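Local coordinates for BH1478 protein (Bacillus halodurans, PDB 2QUP) that is of unknown function but belongs to the DUF327 family and folds as a four-helix bundle, at residues 51-56 with 66-71. Sequence-based numbering, arbitrary orientation.
Sequences DDQGKL and LRKYKE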
ATOM      1  N   ASP A  51      -5.493  -7.230   0.730  1.00 25.80           N
ATOM      2  CA  ASP A  51      -6.499  -7.533   1.770  1.00 30.13           C
ATOM      3  C   ASP A  51      -6.609  -9.030   2.057  1.00 29.33           C
ATOM      4  O   ASP A  51      -6.676  -9.458   3.211  1.00 20.96           O
ATOM      5  CB  ASP A  51      -7.882  -7.043   1.336  1.00 35.24           C
ATOM      6  CG  ASP A  51      -8.082  -5.579   1.578  1.00 42.54           C
ATOM      7  OD1 ASP A  51      -7.425  -5.019   2.479  1.00 58.22           O
ATOM      8  OD2 ASP A  51      -8.909  -4.983   0.862  1.00 55.95           O
ATOM      9  N   ASP A  52      -6.644  -9.819   0.989  1.00 21.74           N
ATOM     10  CA  ASP A  52      -6.779 -11.275   1.093  1.00 29.91           C
ATOM     11  C   ASP A  52      -5.535 -11.925   1.703  1.00 26.67           C
ATOM     12  O   ASP A  52      -5.627 -12.888   2.482  1.00 31.77           O
ATOM     13  CB  ASP A  52      -7.006 -11.884  -0.296  1.00 29.03           C
ATOM     14  CG  ASP A  52      -8.395 -11.646  -0.819  1.00 41.37           C
ATOM     15  OD1 ASP A  52      -9.318 -11.469   0.006  1.00 31.72           O
ATOM     16  OD2 ASP A  52      -8.557 -11.643  -2.064  1.00 43.37           O
ATOM     17  N   GLN A  53      -4.369 -11.396   1.337  1.00 22.28           N
ATOM     18  CA  GLN A  53      -3.120 -11.951   1.803  1.00 19.48           C
ATOM     19  C   GLN A  53      -2.876 -11.517   3.256  1.00 22.55           C
ATOM     20  O   GLN A  53      -2.202 -12.199   4.003  1.00 22.53           O
ATOM     21  CB  GLN A  53      -1.976 -11.512   0.874  1.00 25.53           C
ATOM     22  CG  GLN A  53      -0.616 -12.156   1.159  1.00 27.85           C
ATOM     23  CD  GLN A  53      -0.661 -13.663   1.363  1.00 32.38           C
ATOM     24  OE1 GLN A  53      -1.144 -14.399   0.511  1.00 33.87           O
ATOM     25  NE2 GLN A  53      -0.120 -14.126   2.481  1.00 26.07           N
ATOM     26  N   GLY A  54      -3.442 -10.387   3.646  1.00 20.64           N
ATOM     27  CA  GLY A  54      -3.153  -9.833   4.961  1.00 21.26           C
ATOM     28  C   GLY A  54      -3.978 -10.615   5.947  1.00 15.88           C
ATOM     29  O   GLY A  54      -3.529 -10.936   7.045  1.00 34.10           O
ATOM     30  N   LYS A  55      -5.210 -10.894   5.534  1.00 22.57           N
ATOM     31  CA  LYS A  55      -6.079 -11.835   6.197  1.00 20.30           C
ATOM     32  C   LYS A  55      -5.510 -13.246   6.331  1.00 20.03           C
ATOM     33  O   LYS A  55      -5.468 -13.784   7.446  1.00 21.51           O
ATOM     34  CB  LYS A  55      -7.452 -11.841   5.527  1.00 24.66           C
ATOM     35  CG  LYS A  55      -8.382 -12.930   6.040  1.00 32.98           C
ATOM     36  CD  LYS A  55      -9.511 -12.337   6.840  1.00 48.59           C
ATOM     37  CE  LYS A  55      -9.193 -12.307   8.319  1.00 48.90           C
ATOM     38  NZ  LYS A  55     -10.232 -11.519   9.050  1.00 44.60           N
ATOM     39  N   LEU A  56      -5.068 -13.846   5.218  1.00 19.35           N
ATOM     40  CA  LEU A  56      -4.344 -15.136   5.252  1.00 22.19           C
ATOM     41  C   LEU A  56      -3.216 -15.141   6.252  1.00 23.32           C
ATOM     42  O   LEU A  56      -3.105 -16.086   7.026  1.00 31.49           O
ATOM     43  CB  LEU A  56      -3.754 -15.489   3.876  1.00 22.90           C
ATOM     44  CG  LEU A  56      -3.274 -16.921   3.676  1.00 30.14           C
ATOM     45  CD1 LEU A  56      -4.285 -17.893   4.247  1.00 37.51           C
ATOM     46  CD2 LEU A  56      -3.073 -17.197   2.180  1.00 20.04           C
ATOM     47  N   LEU A  66       3.984 -14.072   5.226  1.00 27.68           N
ATOM     48  CA  LEU A  66       4.688 -12.791   5.335  1.00 22.03           C
ATOM     49  C   LEU A  66       5.425 -12.406   4.041  1.00 25.31           C
ATOM     50  O   LEU A  66       5.262 -11.304   3.519  1.00 25.97           O
ATOM     51  CB  LEU A  66       5.635 -12.790   6.543  1.00 17.94           C
ATOM     52  CG  LEU A  66       6.262 -11.447   6.933  1.00 28.98           C
ATOM     53  CD1 LEU A  66       5.265 -10.419   7.496  1.00 33.72           C
ATOM     54  CD2 LEU A  66       7.390 -11.654   7.891  1.00 26.70           C
ATOM     55  N   ARG A  67       6.206 -13.325   3.516  1.00 21.60           N
ATOM     56  CA  ARG A  67       6.902 -13.096   2.260  1.00 26.88           C
ATOM     57  C   ARG A  67       5.924 -12.620   1.176  1.00 21.35           C
ATOM     58  O   ARG A  67       6.164 -11.588   0.538  1.00 28.68           O
ATOM     59  CB  ARG A  67       7.625 -14.369   1.805  1.00 31.98           C
ATOM     60  CG  ARG A  67       9.074 -14.522   2.291  1.00 38.06           C
ATOM     61  CD  ARG A  67       9.591 -15.988   2.248  1.00 38.11           C
ATOM     62  NE  ARG A  67       9.058 -16.769   1.128  1.00 44.22           N
ATOM     63  CZ  ARG A  67       8.698 -18.052   1.195  1.00 45.28           C
ATOM     64  NH1 ARG A  67       8.816 -18.742   2.322  1.00 35.53           N
ATOM     65  NH2 ARG A  67       8.226 -18.658   0.117  1.00 39.51           N
ATOM     66  N   LYS A  68       4.822 -13.349   0.987  1.00 27.12           N
ATOM     67  CA  LYS A  68       3.851 -13.014  -0.057  0.50 27.20           C
ATOM     68  C   LYS A  68       3.173 -11.659   0.204  1.00 28.08           C
ATOM     69  O   LYS A  68       2.969 -10.882  -0.716  1.00 20.66           O
ATOM     70  CB  LYS A  68       2.825 -14.140  -0.257  0.50 27.16           C
ATOM     71  CG  LYS A  68       1.727 -13.795  -1.260  0.50 31.77           C
ATOM     72  CD  LYS A  68       1.159 -14.987  -2.012  0.50 40.42           C
ATOM     73  CE  LYS A  68       0.119 -14.524  -3.024  0.50 37.66           C
ATOM     74  NZ  LYS A  68       0.661 -13.431  -3.874  0.50 31.70           N
ATOM     75  N   TYR A  69       2.864 -11.382   1.465  1.00 17.37           N
ATOM     76  CA  TYR A  69       2.280 -10.103   1.907  1.00 20.39           C
ATOM     77  C   TYR A  69       3.162  -8.896   1.571  1.00 22.93           C
ATOM     78  O   TYR A  69       2.725  -7.948   0.906  1.00 30.07           O
ATOM     79  CB  TYR A  69       2.061 -10.140   3.433  1.00 20.22           C
ATOM     80  CG  TYR A  69       1.422  -8.874   3.960  1.00 26.84           C
ATOM     81  CD1 TYR A  69       0.090  -8.579   3.678  1.00 31.56           C
ATOM     82  CD2 TYR A  69       2.153  -7.955   4.715  1.00 32.54           C
ATOM     83  CE1 TYR A  69      -0.505  -7.413   4.148  1.00 27.68           C
ATOM     84  CE2 TYR A  69       1.571  -6.777   5.178  1.00 26.99           C
ATOM     85  CZ  TYR A  69       0.240  -6.523   4.898  1.00 26.76           C
ATOM     86  OH  TYR A  69      -0.340  -5.371   5.359  1.00 27.39           O
ATOM     87  N   LYS A  70       4.415  -8.960   2.016  1.00 24.43           N
ATOM     88  CA  LYS A  70       5.353  -7.867   1.832  1.00 23.96           C
ATOM     89  C   LYS A  70       5.735  -7.701   0.367  1.00 24.04           C
ATOM     90  O   LYS A  70       6.028  -6.599  -0.040  1.00 27.70           O
ATOM     91  CB  LYS A  70       6.583  -8.052   2.718  1.00 25.59           C
ATOM     92  CG  LYS A  70       6.254  -7.917   4.214  1.00 31.16           C
ATOM     93  CD  LYS A  70       7.382  -8.371   5.111  1.00 40.71           C
ATOM     94  CE  LYS A  70       8.702  -7.683   4.835  1.00 43.98           C
ATOM     95  NZ  LYS A  70       9.642  -8.039   5.934  1.00 36.69           N
ATOM     96  N   GLU A  71       5.690  -8.771  -0.421  1.00 26.93           N
ATOM     97  CA  GLU A  71       5.957  -8.595  -1.845  0.50 31.53           C
ATOM     98  C   GLU A  71       4.828  -7.863  -2.568  1.00 31.34           C
ATOM     99  O   GLU A  71       5.088  -7.131  -3.520  1.00 35.85           O
ATOM    100  CB  GLU A  71       6.356  -9.905  -2.527  0.50 35.77           C
ATOM    101  CG  GLU A  71       7.852 -10.260  -2.334  0.50 42.61           C
ATOM    102  CD  GLU A  71       8.787  -9.485  -3.269  0.50 48.81           C
ATOM    103  OE1 GLU A  71       9.461  -8.538  -2.805  0.50 45.67           O
ATOM    104  OE2 GLU A  71       8.848  -9.825  -4.470  0.50 53.95           O
TER
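The ring of Tyr69 meets Gly54 obliquely, its CE1 lying 3.7 Å from Gly54 CA, and the backbone carbonyl carbon of Gln53 borders the same ring. Ile50 and Leu57 from helix 27-60, Leu112 and Leu115 from helix 98-120 and Val133 and Ile136 from helix 126-144 also touch this side chain. The carboxamide of Gln53, the second flat group, crosses the aliphatic chain of Lys68 at a slant, with OE1 3.4 Å from Lys68 CG in one of that lysine's two conformers, while its NE2 is hydrogen-bonded to Glu65, one turn before Tyr69. Glycine here lets an aromatic residue sit close to a neighbouring helix: a CB on Gly54 would fall only 3.2 Å from Tyr69 CE1. The setting is a helical hairpin within an up-and-down four-helix bundle; the axes of segments 51-56 and 66-71 approach to 9.1 Å at 153°, nearly antiparallel, with Gln53 CA and Tyr69 CA 5.7 Å apart. Were this glutamine cut back to an alanine, Glu65 would probably lose its amide partner and Lys68 the carboxamide packed against it. A chi1 of -173° carries Gln53 CG to 3.6 Å from Tyr69 N, and the bend at chi2 (47°) turns the amide onto Lys68.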